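Local coordinates for protein DNA polymerase (Bacillus phage phi29, PDB 1XI1) that replicates the phage genome as a protein-primed, strand-displacing, highly processive DNA polymerase and proofreads with its own 3'-5' exonuclease, at residues S10-T15 with N168-I173; K240-G245 with H461-E466; E267-E272 with G350-A355; E291-E296 with L316-G321. The protein carries 2 engineered substitutions. One frame throughout, in Å; residues are numbered along the deposited sequence.

Interaction 1. Residues S10-T15 with N168-I173; sequences SCAFET and NDIQII. Engineered in segment 10-15: Ala-12 (natural residue Asp). With MG (magnesium ion), chain E; nucleotides of chain A.
Ser-10 and Ala-12 of the strand meet the helix at Ile-170. The hydroxyl OG of Ser-10 donates to the carbonyl O of Ile-170 over 2.7 Å, approaching in the carbonyl plane on a lone pair (C=O...OG angle 124°). A chi1 of 161° carries OG opposite the strand nitrogen and toward the helix. Serine suits this buried place because it is small and brings one donor. Two residues on, the methyl CB of Ala-12, an engineered residue where the natural enzyme has aspartate, presses on the branch CG2 of Ile-170 at 3.4 Å, a tight carbon contact.

Beside Ile-170, Asp-169 binds magnesium through OD2 (2.4 Å), and its OD1 is held by a salt bridge to Lys-131, which fixes how the carboxylate is turned. Glu-14, essential for exonucleolysis like the site of Ala-12, keeps OE2 4.7 Å from OD2 of Asp-169. OE2 of Glu-14 also lies 3.5 Å from OP1 of nucleotide DT5 of chain A. Strand 8-15 lies between strands 24-31 and 57-60 of a mixed sheet; helix 160-182 packs on strand 8-15, the two running roughly antiparallel, with helix 130-136 against Ile-172 and Ile-173.

Interaction 2. Residues K240-G245 with H461-E466; sequences KEIGEG and HLTGTE
Gly-245 and Thr-463 face each other as an antiparallel non-hydrogen-bonded pair, CA atoms 4.1 Å apart, and the N-H of Gly-464 reaches the carbonyl O of Glu-244 (3.0 Å), bent to 137° at the hydrogen. CA of Gly-245 lies close to two carbonyl oxygens, 3.0 Å from O of Leu-462 and 3.1 Å from O of Gly-464, the latter a CA-H...O contact. That leaves no space for a side chain, hence glycine. Gly-464 has a positive phi, at backbone angles where a side chain would jam against the preceding carbonyl O.

Glu-244 folds at chi2 and lays its carboxylate against the methyl of Thr-465, OE1 standing 3.6 Å from CG2. Threonine offers this apolar branch because a chi1 of 71° puts CG2 opposite the carbonyl carbon. OE2 of Glu-244 is hydrogen-bonded to OH of Tyr-505. More loosely, CD1 of Ile-242 approaches CG2 of Thr-463.

Glu-244 and Gly-245 together face Phe-489 in a G1 beta bulge. Strand 245-250 runs between strands 459-463 and 483-489 in a five-stranded antiparallel sheet, while the backbone of Ile-242 is hydrogen-bonded to that of Ala-492, in strand 491-496 of another antiparallel sheet.

Interaction 3. Residues E267-E272 with G350-A355; sequences EPIVFE and GLKFKA
Phe-271 and Gly-350 end a regular antiparallel beta pairing of strands 267-272 and 340-356. Ile-269 with Lys-352 and Phe-271 with Gly-350 are hydrogen-bonded pairs, each doubly bonded, and Val-270 with Leu-351 is the non-hydrogen-bonded pair between them.

The tight part begins at Phe-271, whose chi1 of 66° swings the ring back across the partner strand. CA of Gly-350 sits over a ring face in a CH-pi contact, 3.8 Å from the centroid and 23° off the normal; with no side chain in the way, glycine lets the ring lie flat on the backbone. CG of Lys-352 meets the ring at CD2 (3.5 Å), so the lysine lends its aliphatic stem while its NZ goes to Asp-278 in a salt bridge. On the other face of the sheet the side chains of Val-270 and Leu-351 run side by side, CG2 against CD2 at 3.5 Å. Farther along, CB of Pro-268 touches CE2 of Phe-353 (3.6 Å), near helix 216-224, which receives Pro-268 and Leu-351.

Toward Glu-267 the pairing turns loose and wet. The exposed side chain of Ile-269 only grazes that of Lys-352, CG2 to CE, although their backbones are doubly bonded. Solvent stands in for direct bonds between the strands: one water links O of Glu-267 to N of Lys-354, and a second accepts from N of Glu-267 (3.0 Å) and from NZ of Lys-354 (2.7 Å).

Interaction 4. Residues E291-E296 with L316-G321; sequences EFELKE and LKSSGG
Phe-292 and Ser-319 place their first side-chain atom between the backbone nitrogen and the carbonyl carbon (chi1 51° and 53°), which turns the ring under the loop and the hydroxyl toward the strand. CB of Ser-319 lies over a face of the Phe-292 ring, 4.1 Å from its centroid, while OG of Ser-319 accepts the N-H of Phe-292 (3.2 Å). N of Ser-319 bonds O of Phe-292 (3.1 Å). Serine is small enough to fit over the ring and still supply the acceptor. At the ring edge CB of Leu-316 adds an apolar contact.

Next along, N of Leu-294 bonds O of Lys-317 almost straight, at 2.6 Å and 173°. A water receives N of Gly-321 weakly, donates to OE2 of Glu-291 and lies 2.5 Å from OG of Ser-319. Gly-320 and Gly-321 accept the positive phi angles of this turn. A loop thus joins the end of strand 283-294, itself paired with strand 340-356, through a single beta bridge, Glu-293 with Ser-318.

Interaction 1 comes first along the chain and stands apart, in the exonuclease region; its centre is 45 to 54 Å from the other three, and interactions 3 and 4 lie across the chain's centre from it. The others belong to the region for initiation and polymerization and are nested: interaction 4 lies inside the loop closed by interaction 3, which lies inside the loop closed by interaction 2. Interactions 3 and 4, about 28 Å apart between centres, reach the same antiparallel sheet, in which strands 283-294 and 340-356 are neighbours. Interaction 2 belongs to the separate sheet carrying the catalytic Asp-249. Proofreading and synthesis therefore occupy distinct parts of a single chain.

Interaction 1. Residues S10-T15 with N168-I173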
loop_
_atom_site.group_PDB
_atom_site.type_symbol
_atom_site.label_atom_id
_atom_site.label_comp_id
_atom_site.label_asym_id
_atom_site.label_seq_id
_atom_site.Cartn_x
_atom_site.Cartn_y
_atom_site.Cartn_z
ATOM N N SER C 10 4.876 22.296 -6.173
ATOM C CA SER C 10 4.921 20.984 -6.813
ATOM C C SER C 10 6.210 20.988 -7.630
ATOM O O SER C 10 6.299 21.682 -8.645
ATOM C CB SER C 10 3.720 20.795 -7.738
ATOM O OG SER C 10 3.952 19.759 -8.690
ATOM N N CYS C 11 7.195 20.205 -7.197
ATOM C CA CYS C 11 8.493 20.165 -7.860
ATOM C C CYS C 11 8.843 18.881 -8.565
ATOM O O CYS C 11 8.233 17.841 -8.347
ATOM C CB CYS C 11 9.589 20.451 -6.846
ATOM S SG CYS C 11 9.183 21.763 -5.715
ATOM N N ALA C 12 9.862 18.968 -9.405
ATOM C CA ALA C 12 10.326 17.817 -10.140
ATOM C C ALA C 12 11.734 18.059 -10.670
ATOM O O ALA C 12 12.143 19.211 -10.855
ATOM C CB ALA C 12 9.376 17.508 -11.277
ATOM N N PHE C 13 12.468 16.968 -10.888
ATOM C CA PHE C 13 13.831 16.998 -11.422
ATOM C C PHE C 13 13.879 16.118 -12.665
ATOM O O PHE C 13 13.029 15.237 -12.862
ATOM C CB PHE C 13 14.847 16.391 -10.456
ATOM C CG PHE C 13 15.187 17.247 -9.288
ATOM C CD1 PHE C 13 15.694 16.682 -8.120
ATOM C CD2 PHE C 13 15.028 18.618 -9.353
ATOM C CE1 PHE C 13 16.029 17.469 -7.020
ATOM C CE2 PHE C 13 15.363 19.417 -8.258
ATOM C CZ PHE C 13 15.865 18.837 -7.090
ATOM N N GLU C 14 14.876 16.381 -13.488
ATOM C CA GLU C 14 15.104 15.569 -14.666
ATOM C C GLU C 14 16.590 15.291 -14.549
ATOM O O GLU C 14 17.389 16.225 -14.468
ATOM C CB GLU C 14 14.762 16.267 -15.970
ATOM C CG GLU C 14 13.260 16.339 -16.269
ATOM C CD GLU C 14 12.627 14.968 -16.539
ATOM O OE1 GLU C 14 13.175 14.236 -17.376
ATOM O OE2 GLU C 14 11.587 14.658 -15.915
ATOM N N THR C 15 16.955 14.013 -14.540
ATOM C CA THR C 15 18.348 13.637 -14.329
ATOM C C THR C 15 19.009 12.781 -15.404
ATOM O O THR C 15 18.347 12.215 -16.269
ATOM C CB THR C 15 18.466 12.909 -12.993
ATOM O OG1 THR C 15 17.801 11.651 -13.068
ATOM C CG2 THR C 15 17.855 13.760 -11.878
ATOM N N ASN C 168 4.264 20.533 -17.579
ATOM C CA ASN C 168 3.072 19.693 -17.532
ATOM C C ASN C 168 3.128 18.724 -16.344
ATOM O O ASN C 168 2.177 18.643 -15.562
ATOM C CB ASN C 168 2.916 18.902 -18.841
ATOM C CG ASN C 168 1.563 18.188 -18.945
ATOM O OD1 ASN C 168 1.468 17.092 -19.502
ATOM N ND2 ASN C 168 0.513 18.820 -18.423
ATOM N N ASP C 169 4.236 17.996 -16.206
ATOM C CA ASP C 169 4.368 17.038 -15.113
ATOM C C ASP C 169 4.138 17.675 -13.755
ATOM O O ASP C 169 3.403 17.135 -12.937
ATOM C CB ASP C 169 5.742 16.362 -15.115
ATOM C CG ASP C 169 5.858 15.264 -16.161
ATOM O OD1 ASP C 169 4.857 14.550 -16.418
ATOM O OD2 ASP C 169 6.964 15.102 -16.715
ATOM N N ILE C 170 4.759 18.819 -13.504
ATOM C CA ILE C 170 4.576 19.449 -12.213
ATOM C C ILE C 170 3.214 20.103 -12.100
ATOM O O ILE C 170 2.727 20.328 -10.993
ATOM C CB ILE C 170 5.644 20.517 -11.937
ATOM C CG1 ILE C 170 5.614 21.585 -13.033
ATOM C CG2 ILE C 170 7.005 19.868 -11.825
ATOM C CD1 ILE C 170 6.597 22.722 -12.823
ATOM N N GLN C 171 2.595 20.422 -13.230
ATOM C CA GLN C 171 1.284 21.062 -13.164
ATOM C C GLN C 171 0.215 20.024 -12.830
ATOM O O GLN C 171 -0.698 20.290 -12.041
ATOM C CB GLN C 171 0.948 21.772 -14.486
ATOM C CG GLN C 171 -0.237 22.717 -14.366
ATOM C CD GLN C 171 -0.496 23.551 -15.619
ATOM O OE1 GLN C 171 -0.987 24.676 -15.522
ATOM N NE2 GLN C 171 -0.187 23.000 -16.794
ATOM N N ILE C 172 0.338 18.842 -13.429
ATOM C CA ILE C 172 -0.607 17.773 -13.171
ATOM C C ILE C 172 -0.668 17.481 -11.678
ATOM O O ILE C 172 -1.744 17.283 -11.124
ATOM C CB ILE C 172 -0.202 16.496 -13.885
ATOM C CG1 ILE C 172 -0.344 16.685 -15.393
ATOM C CG2 ILE C 172 -1.043 15.347 -13.370
ATOM C CD1 ILE C 172 0.110 15.499 -16.219
ATOM N N ILE C 173 0.488 17.447 -11.029
ATOM C CA ILE C 173 0.532 17.179 -9.593
ATOM C C ILE C 173 -0.005 18.379 -8.830
ATOM O O ILE C 173 -0.715 18.233 -7.825
ATOM C CB ILE C 173 1.969 16.861 -9.123
ATOM C CG1 ILE C 173 2.433 15.537 -9.753
ATOM C CG2 ILE C 173 2.029 16.823 -7.594
ATOM C CD1 ILE C 173 1.516 14.325 -9.472
HETATM MG MG MG E . 8.250 14.009 -18.426
ATOM P P DT A 5 10.667 11.494 -13.637
ATOM O OP1 DT A 5 10.338 12.866 -13.211
ATOM O OP2 DT A 5 10.273 11.017 -14.997
ATOM O "O5'" DT A 5 12.232 11.284 -13.467
ATOM C "C5'" DT A 5 13.135 11.655 -14.496
ATOM C "C4'" DT A 5 14.456 10.948 -14.299
ATOM O "O4'" DT A 5 14.257 9.512 -14.265
ATOM C "C3'" DT A 5 15.484 11.187 -15.404
ATOM O "O3'" DT A 5 16.801 10.875 -14.939
ATOM C "C2'" DT A 5 15.205 10.043 -16.356
ATOM C "C1'" DT A 5 14.901 8.909 -15.385
ATOM N N1 DT A 5 13.995 7.879 -15.937
ATOM C C2 DT A 5 14.556 6.779 -16.553
ATOM O O2 DT A 5 15.763 6.616 -16.661
ATOM N N3 DT A 5 13.646 5.873 -17.044
ATOM C C4 DT A 5 12.267 5.954 -16.982
ATOM O O4 DT A 5 11.577 5.062 -17.468
ATOM C C5 DT A 5 11.749 7.134 -16.324
ATOM C C7 DT A 5 10.266 7.313 -16.216
ATOM C C6 DT A 5 12.628 8.021 -15.840
#

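Interaction 2. Residues K240-G245 with H461-E466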
loop_
_atom_site.group_PDB
_atom_site.type_symbol
_atom_site.label_atom_id
_atom_site.label_comp_id
_atom_site.label_asym_id
_atom_site.label_seq_id
_atom_site.Cartn_x
_atom_site.Cartn_y
_atom_site.Cartn_z
ATOM N N LYS C 240 0.901 -26.673 -12.500
ATOM C CA LYS C 240 0.276 -27.335 -13.640
ATOM C C LYS C 240 -0.722 -26.340 -14.239
ATOM O O LYS C 240 -1.310 -25.539 -13.514
ATOM C CB LYS C 240 -0.439 -28.601 -13.164
ATOM C CG LYS C 240 0.444 -29.498 -12.310
ATOM C CD LYS C 240 -0.355 -30.591 -11.623
ATOM C CE LYS C 240 0.529 -31.427 -10.698
ATOM N NZ LYS C 240 -0.250 -32.465 -9.947
ATOM N N GLU C 241 -0.910 -26.363 -15.554
ATOM C CA GLU C 241 -1.860 -25.431 -16.155
ATOM C C GLU C 241 -3.229 -26.082 -16.275
ATOM O O GLU C 241 -3.345 -27.303 -16.403
ATOM C CB GLU C 241 -1.382 -24.944 -17.530
ATOM C CG GLU C 241 -1.755 -25.828 -18.708
ATOM C CD GLU C 241 -1.648 -25.089 -20.041
ATOM O OE1 GLU C 241 -0.534 -24.640 -20.396
ATOM O OE2 GLU C 241 -2.683 -24.954 -20.731
ATOM N N ILE C 242 -4.263 -25.252 -16.239
ATOM C CA ILE C 242 -5.634 -25.731 -16.304
ATOM C C ILE C 242 -6.428 -24.935 -17.323
ATOM O O ILE C 242 -5.878 -24.106 -18.044
ATOM C CB ILE C 242 -6.314 -25.562 -14.944
ATOM C CG1 ILE C 242 -6.313 -24.076 -14.562
ATOM C CG2 ILE C 242 -5.578 -26.373 -13.892
ATOM C CD1 ILE C 242 -7.026 -23.762 -13.269
ATOM N N GLY C 243 -7.729 -25.177 -17.365
ATOM C CA GLY C 243 -8.562 -24.456 -18.300
ATOM C C GLY C 243 -9.986 -24.259 -17.824
ATOM O O GLY C 243 -10.588 -25.150 -17.223
ATOM N N GLU C 244 -10.525 -23.079 -18.106
ATOM C CA GLU C 244 -11.888 -22.739 -17.730
ATOM C C GLU C 244 -12.018 -22.558 -16.224
ATOM O O GLU C 244 -12.011 -23.528 -15.469
ATOM C CB GLU C 244 -12.861 -23.822 -18.220
ATOM C CG GLU C 244 -13.067 -23.841 -19.739
ATOM C CD GLU C 244 -14.472 -23.403 -20.167
ATOM O OE1 GLU C 244 -15.437 -24.176 -19.968
ATOM O OE2 GLU C 244 -14.612 -22.279 -20.696
ATOM N N GLY C 245 -12.126 -21.299 -15.803
ATOM C CA GLY C 245 -12.260 -20.984 -14.395
ATOM C C GLY C 245 -12.945 -19.643 -14.239
ATOM O O GLY C 245 -13.126 -18.925 -15.221
ATOM N N HIS C 461 -10.478 -17.934 -6.829
ATOM C CA HIS C 461 -10.368 -18.468 -8.181
ATOM C C HIS C 461 -10.810 -19.923 -8.204
ATOM O O HIS C 461 -10.184 -20.785 -7.567
ATOM C CB HIS C 461 -8.927 -18.352 -8.691
ATOM C CG HIS C 461 -8.431 -16.938 -8.787
ATOM N ND1 HIS C 461 -7.232 -16.610 -9.385
ATOM C CD2 HIS C 461 -8.970 -15.773 -8.364
ATOM C CE1 HIS C 461 -7.058 -15.300 -9.328
ATOM N NE2 HIS C 461 -8.097 -14.771 -8.712
ATOM N N LEU C 462 -11.887 -20.181 -8.952
ATOM C CA LEU C 462 -12.482 -21.512 -9.074
ATOM C C LEU C 462 -12.412 -22.108 -10.465
ATOM O O LEU C 462 -12.412 -21.395 -11.467
ATOM C CB LEU C 462 -13.957 -21.453 -8.681
ATOM C CG LEU C 462 -14.264 -20.772 -7.348
ATOM C CD1 LEU C 462 -15.766 -20.633 -7.175
ATOM C CD2 LEU C 462 -13.664 -21.606 -6.223
ATOM N N THR C 463 -12.361 -23.432 -10.521
ATOM C CA THR C 463 -12.360 -24.121 -11.797
ATOM C C THR C 463 -13.829 -24.104 -12.211
ATOM O O THR C 463 -14.704 -23.842 -11.383
ATOM C CB THR C 463 -11.903 -25.555 -11.635
ATOM O OG1 THR C 463 -12.706 -26.192 -10.639
ATOM C CG2 THR C 463 -10.454 -25.598 -11.208
ATOM N N GLY C 464 -14.109 -24.386 -13.479
ATOM C CA GLY C 464 -15.487 -24.374 -13.943
ATOM C C GLY C 464 -15.883 -22.954 -14.299
ATOM O O GLY C 464 -15.121 -22.013 -14.060
ATOM N N THR C 465 -17.069 -22.780 -14.865
ATOM C CA THR C 465 -17.494 -21.442 -15.240
ATOM C C THR C 465 -18.871 -21.180 -14.694
ATOM O O THR C 465 -19.464 -20.145 -14.975
ATOM C CB THR C 465 -17.539 -21.268 -16.776
ATOM O OG1 THR C 465 -18.641 -22.012 -17.309
ATOM C CG2 THR C 465 -16.235 -21.773 -17.412
ATOM N N GLU C 466 -19.378 -22.125 -13.908
ATOM C CA GLU C 466 -20.705 -21.994 -13.318
ATOM C C GLU C 466 -20.663 -21.549 -11.847
ATOM O O GLU C 466 -20.016 -22.188 -11.015
ATOM C CB GLU C 466 -21.448 -23.326 -13.442
ATOM C CG GLU C 466 -21.627 -23.794 -14.879
ATOM C CD GLU C 466 -22.358 -22.772 -15.741
ATOM O OE1 GLU C 466 -23.543 -22.485 -15.454
ATOM O OE2 GLU C 466 -21.744 -22.252 -16.701
#

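Interaction 3. Residues E267-E272 with G350-A355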
loop_
_atom_site.group_PDB
_atom_site.type_symbol
_atom_site.label_atom_id
_atom_site.label_comp_id
_atom_site.label_asym_id
_atom_site.label_seq_id
_atom_site.Cartn_x
_atom_site.Cartn_y
_atom_site.Cartn_z
ATOM N N GLU C 267 -11.037 0.290 26.335
ATOM C CA GLU C 267 -9.957 -0.305 27.107
ATOM C C GLU C 267 -10.235 -1.788 27.236
ATOM O O GLU C 267 -11.351 -2.188 27.570
ATOM C CB GLU C 267 -9.914 0.344 28.500
ATOM C CG GLU C 267 -8.587 0.201 29.248
ATOM C CD GLU C 267 -7.526 1.192 28.770
ATOM O OE1 GLU C 267 -7.787 2.417 28.827
ATOM O OE2 GLU C 267 -6.432 0.745 28.345
ATOM N N PRO C 268 -9.236 -2.580 26.921
ATOM C CA PRO C 268 -9.374 -4.049 27.092
ATOM C C PRO C 268 -9.345 -4.520 28.539
ATOM O O PRO C 268 -8.693 -3.888 29.360
ATOM C CB PRO C 268 -8.200 -4.602 26.283
ATOM C CG PRO C 268 -7.163 -3.531 26.350
ATOM C CD PRO C 268 -7.910 -2.236 26.494
ATOM N N ILE C 269 -10.011 -5.624 28.859
ATOM C CA ILE C 269 -9.956 -6.204 30.199
ATOM C C ILE C 269 -9.186 -7.515 30.091
ATOM O O ILE C 269 -9.538 -8.390 29.300
ATOM C CB ILE C 269 -11.346 -6.546 30.729
ATOM C CG1 ILE C 269 -12.131 -5.271 30.994
ATOM C CG2 ILE C 269 -11.228 -7.391 31.991
ATOM C CD1 ILE C 269 -13.490 -5.539 31.598
ATOM N N VAL C 270 -8.141 -7.654 30.890
ATOM C CA VAL C 270 -7.338 -8.857 30.860
ATOM C C VAL C 270 -8.002 -9.980 31.638
ATOM O O VAL C 270 -8.524 -9.757 32.724
ATOM C CB VAL C 270 -5.962 -8.582 31.465
ATOM C CG1 VAL C 270 -5.221 -9.892 31.700
ATOM C CG2 VAL C 270 -5.165 -7.682 30.517
ATOM N N PHE C 271 -8.003 -11.185 31.078
ATOM C CA PHE C 271 -8.587 -12.320 31.781
ATOM C C PHE C 271 -7.626 -13.504 31.767
ATOM O O PHE C 271 -6.708 -13.567 30.949
ATOM C CB PHE C 271 -9.946 -12.697 31.177
ATOM C CG PHE C 271 -9.879 -13.228 29.770
ATOM C CD1 PHE C 271 -9.526 -14.549 29.522
ATOM C CD2 PHE C 271 -10.203 -12.411 28.691
ATOM C CE1 PHE C 271 -9.500 -15.047 28.223
ATOM C CE2 PHE C 271 -10.178 -12.901 27.394
ATOM C CZ PHE C 271 -9.828 -14.219 27.156
ATOM N N GLU C 272 -7.823 -14.430 32.693
ATOM C CA GLU C 272 -6.957 -15.593 32.783
ATOM C C GLU C 272 -7.669 -16.847 32.309
ATOM O O GLU C 272 -8.876 -16.996 32.493
ATOM C CB GLU C 272 -6.471 -15.769 34.226
ATOM C CG GLU C 272 -5.407 -14.763 34.636
ATOM C CD GLU C 272 -5.234 -14.666 36.146
ATOM O OE1 GLU C 272 -5.021 -15.709 36.808
ATOM O OE2 GLU C 272 -5.310 -13.535 36.676
ATOM N N GLY C 350 -6.183 -14.024 27.889
ATOM C CA GLY C 350 -6.500 -13.213 26.732
ATOM C C GLY C 350 -6.954 -11.812 27.065
ATOM O O GLY C 350 -6.736 -11.321 28.171
ATOM N N LEU C 351 -7.588 -11.166 26.094
ATOM C CA LEU C 351 -8.078 -9.809 26.255
ATOM C C LEU C 351 -9.506 -9.742 25.750
ATOM O O LEU C 351 -9.814 -10.298 24.686
ATOM C CB LEU C 351 -7.214 -8.846 25.439
ATOM C CG LEU C 351 -5.710 -8.889 25.698
ATOM C CD1 LEU C 351 -4.985 -7.938 24.755
ATOM C CD2 LEU C 351 -5.441 -8.512 27.158
ATOM N N LYS C 352 -10.379 -9.088 26.522
ATOM C CA LYS C 352 -11.790 -8.903 26.139
ATOM C C LYS C 352 -11.968 -7.455 25.715
ATOM O O LYS C 352 -11.304 -6.571 26.238
ATOM C CB LYS C 352 -12.751 -9.133 27.310
ATOM C CG LYS C 352 -12.950 -10.540 27.714
ATOM C CD LYS C 352 -14.129 -10.658 28.686
ATOM C CE LYS C 352 -13.970 -9.818 29.972
ATOM N NZ LYS C 352 -15.062 -10.181 30.939
ATOM N N PHE C 353 -12.882 -7.206 24.789
ATOM C CA PHE C 353 -13.126 -5.848 24.328
ATOM C C PHE C 353 -14.606 -5.559 24.214
ATOM O O PHE C 353 -15.396 -6.468 24.003
ATOM C CB PHE C 353 -12.503 -5.637 22.939
ATOM C CG PHE C 353 -11.055 -5.981 22.864
ATOM C CD1 PHE C 353 -10.643 -7.304 22.839
ATOM C CD2 PHE C 353 -10.103 -4.988 22.849
ATOM C CE1 PHE C 353 -9.292 -7.624 22.784
ATOM C CE2 PHE C 353 -8.755 -5.303 22.795
ATOM C CZ PHE C 353 -8.354 -6.621 22.768
ATOM N N LYS C 354 -14.967 -4.287 24.346
ATOM C CA LYS C 354 -16.328 -3.901 24.114
ATOM C C LYS C 354 -16.454 -3.918 22.615
ATOM O O LYS C 354 -15.425 -3.868 21.946
ATOM C CB LYS C 354 -16.669 -2.531 24.695
ATOM C CG LYS C 354 -16.721 -2.450 26.204
ATOM C CD LYS C 354 -16.968 -1.023 26.649
ATOM C CE LYS C 354 -15.683 -0.206 26.649
ATOM N NZ LYS C 354 -15.899 1.155 27.216
ATOM N N ALA C 355 -17.630 -4.001 22.055
ATOM C CA ALA C 355 -17.726 -4.021 20.597
ATOM C C ALA C 355 -18.988 -3.334 20.114
ATOM O O ALA C 355 -19.945 -3.190 20.877
ATOM C CB ALA C 355 -17.679 -5.447 20.071
HETATM O O HOH W 1 -13.115 -2.830 25.420
HETATM O O HOH W 2 -13.254 1.425 27.917
#

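Interaction 4. Residues E291-E296 with L316-G321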
loop_
_atom_site.group_PDB
_atom_site.type_symbol
_atom_site.label_atom_id
_atom_site.label_comp_id
_atom_site.label_asym_id
_atom_site.label_seq_id
_atom_site.Cartn_x
_atom_site.Cartn_y
_atom_site.Cartn_z
ATOM N N GLU C 291 -1.169 -28.174 19.831
ATOM C CA GLU C 291 -0.592 -28.891 18.733
ATOM C C GLU C 291 -1.774 -29.041 17.764
ATOM O O GLU C 291 -2.931 -29.078 18.198
ATOM C CB GLU C 291 -0.065 -30.282 19.109
ATOM C CG GLU C 291 1.066 -30.265 20.105
ATOM C CD GLU C 291 1.672 -31.635 20.334
ATOM O OE1 GLU C 291 1.004 -32.471 20.998
ATOM O OE2 GLU C 291 2.804 -31.887 19.859
ATOM N N PHE C 292 -1.510 -29.135 16.465
ATOM C CA PHE C 292 -2.610 -29.218 15.523
ATOM C C PHE C 292 -2.292 -29.947 14.224
ATOM O O PHE C 292 -1.143 -30.075 13.827
ATOM C CB PHE C 292 -3.089 -27.798 15.227
ATOM C CG PHE C 292 -1.983 -26.861 14.827
ATOM C CD1 PHE C 292 -1.540 -26.800 13.507
ATOM C CD2 PHE C 292 -1.359 -26.058 15.784
ATOM C CE1 PHE C 292 -0.495 -25.952 13.138
ATOM C CE2 PHE C 292 -0.308 -25.205 15.430
ATOM C CZ PHE C 292 0.124 -25.155 14.098
ATOM N N GLU C 293 -3.337 -30.421 13.566
ATOM C CA GLU C 293 -3.201 -31.130 12.304
ATOM C C GLU C 293 -4.332 -30.674 11.407
ATOM O O GLU C 293 -5.501 -30.842 11.752
ATOM C CB GLU C 293 -3.326 -32.635 12.521
ATOM C CG GLU C 293 -2.147 -33.267 13.221
ATOM C CD GLU C 293 -0.874 -33.100 12.436
ATOM O OE1 GLU C 293 -0.966 -32.986 11.190
ATOM O OE2 GLU C 293 0.210 -33.099 13.061
ATOM N N LEU C 294 -3.998 -30.084 10.270
ATOM C CA LEU C 294 -5.030 -29.637 9.354
ATOM C C LEU C 294 -5.938 -30.839 9.090
ATOM O O LEU C 294 -5.461 -31.963 8.938
ATOM C CB LEU C 294 -4.391 -29.139 8.056
ATOM C CG LEU C 294 -5.333 -28.550 7.008
ATOM C CD1 LEU C 294 -6.007 -27.315 7.572
ATOM C CD2 LEU C 294 -4.545 -28.208 5.747
ATOM N N LYS C 295 -7.245 -30.612 9.078
ATOM C CA LYS C 295 -8.185 -31.692 8.827
ATOM C C LYS C 295 -8.224 -31.981 7.331
ATOM O O LYS C 295 -7.938 -31.115 6.502
ATOM C CB LYS C 295 -9.586 -31.319 9.308
ATOM C CG LYS C 295 -9.793 -31.337 10.816
ATOM C CD LYS C 295 -11.207 -30.846 11.171
ATOM C CE LYS C 295 -11.501 -30.962 12.669
ATOM N NZ LYS C 295 -12.797 -30.309 13.062
ATOM N N GLU C 296 -8.589 -33.208 6.995
ATOM C CA GLU C 296 -8.665 -33.634 5.616
ATOM C C GLU C 296 -9.793 -32.906 4.897
ATOM O O GLU C 296 -10.941 -32.926 5.344
ATOM C CB GLU C 296 -8.911 -35.132 5.582
ATOM C CG GLU C 296 -8.872 -35.741 4.216
ATOM C CD GLU C 296 -9.579 -37.075 4.177
ATOM O OE1 GLU C 296 -10.826 -37.090 4.287
ATOM O OE2 GLU C 296 -8.887 -38.107 4.050
ATOM N N LEU C 316 0.854 -23.336 7.836
ATOM C CA LEU C 316 1.162 -24.597 8.505
ATOM C C LEU C 316 0.002 -25.578 8.393
ATOM O O LEU C 316 -1.165 -25.193 8.430
ATOM C CB LEU C 316 1.470 -24.338 9.980
ATOM C CG LEU C 316 2.467 -23.197 10.196
ATOM C CD1 LEU C 316 2.582 -22.869 11.674
ATOM C CD2 LEU C 316 3.819 -23.591 9.619
ATOM N N LYS C 317 0.334 -26.852 8.248
ATOM C CA LYS C 317 -0.682 -27.884 8.143
ATOM C C LYS C 317 -0.616 -28.743 9.402
ATOM O O LYS C 317 -1.524 -29.525 9.694
ATOM C CB LYS C 317 -0.447 -28.708 6.875
ATOM C CG LYS C 317 -0.393 -27.811 5.637
ATOM C CD LYS C 317 -0.528 -28.555 4.311
ATOM C CE LYS C 317 -0.475 -27.559 3.144
ATOM N NZ LYS C 317 -0.868 -28.149 1.830
ATOM N N SER C 318 0.466 -28.570 10.158
ATOM C CA SER C 318 0.656 -29.295 11.409
ATOM C C SER C 318 1.768 -28.656 12.236
ATOM O O SER C 318 2.646 -27.972 11.704
ATOM C CB SER C 318 0.997 -30.764 11.143
ATOM O OG SER C 318 2.382 -30.942 10.920
ATOM N N SER C 319 1.711 -28.860 13.545
ATOM C CA SER C 319 2.727 -28.320 14.429
ATOM C C SER C 319 3.895 -29.294 14.364
ATOM O O SER C 319 5.027 -28.948 14.682
ATOM C CB SER C 319 2.190 -28.219 15.856
ATOM O OG SER C 319 1.658 -29.457 16.294
ATOM N N GLY C 320 3.595 -30.518 13.939
ATOM C CA GLY C 320 4.610 -31.550 13.807
ATOM C C GLY C 320 5.519 -31.774 15.000
ATOM O O GLY C 320 6.697 -31.418 14.970
ATOM N N GLY C 321 4.977 -32.362 16.057
ATOM C CA GLY C 321 5.788 -32.638 17.228
ATOM C C GLY C 321 5.892 -31.548 18.280
ATOM O O GLY C 321 5.864 -31.848 19.474
HETATM O O HOH W 3 2.580 -31.583 17.195
#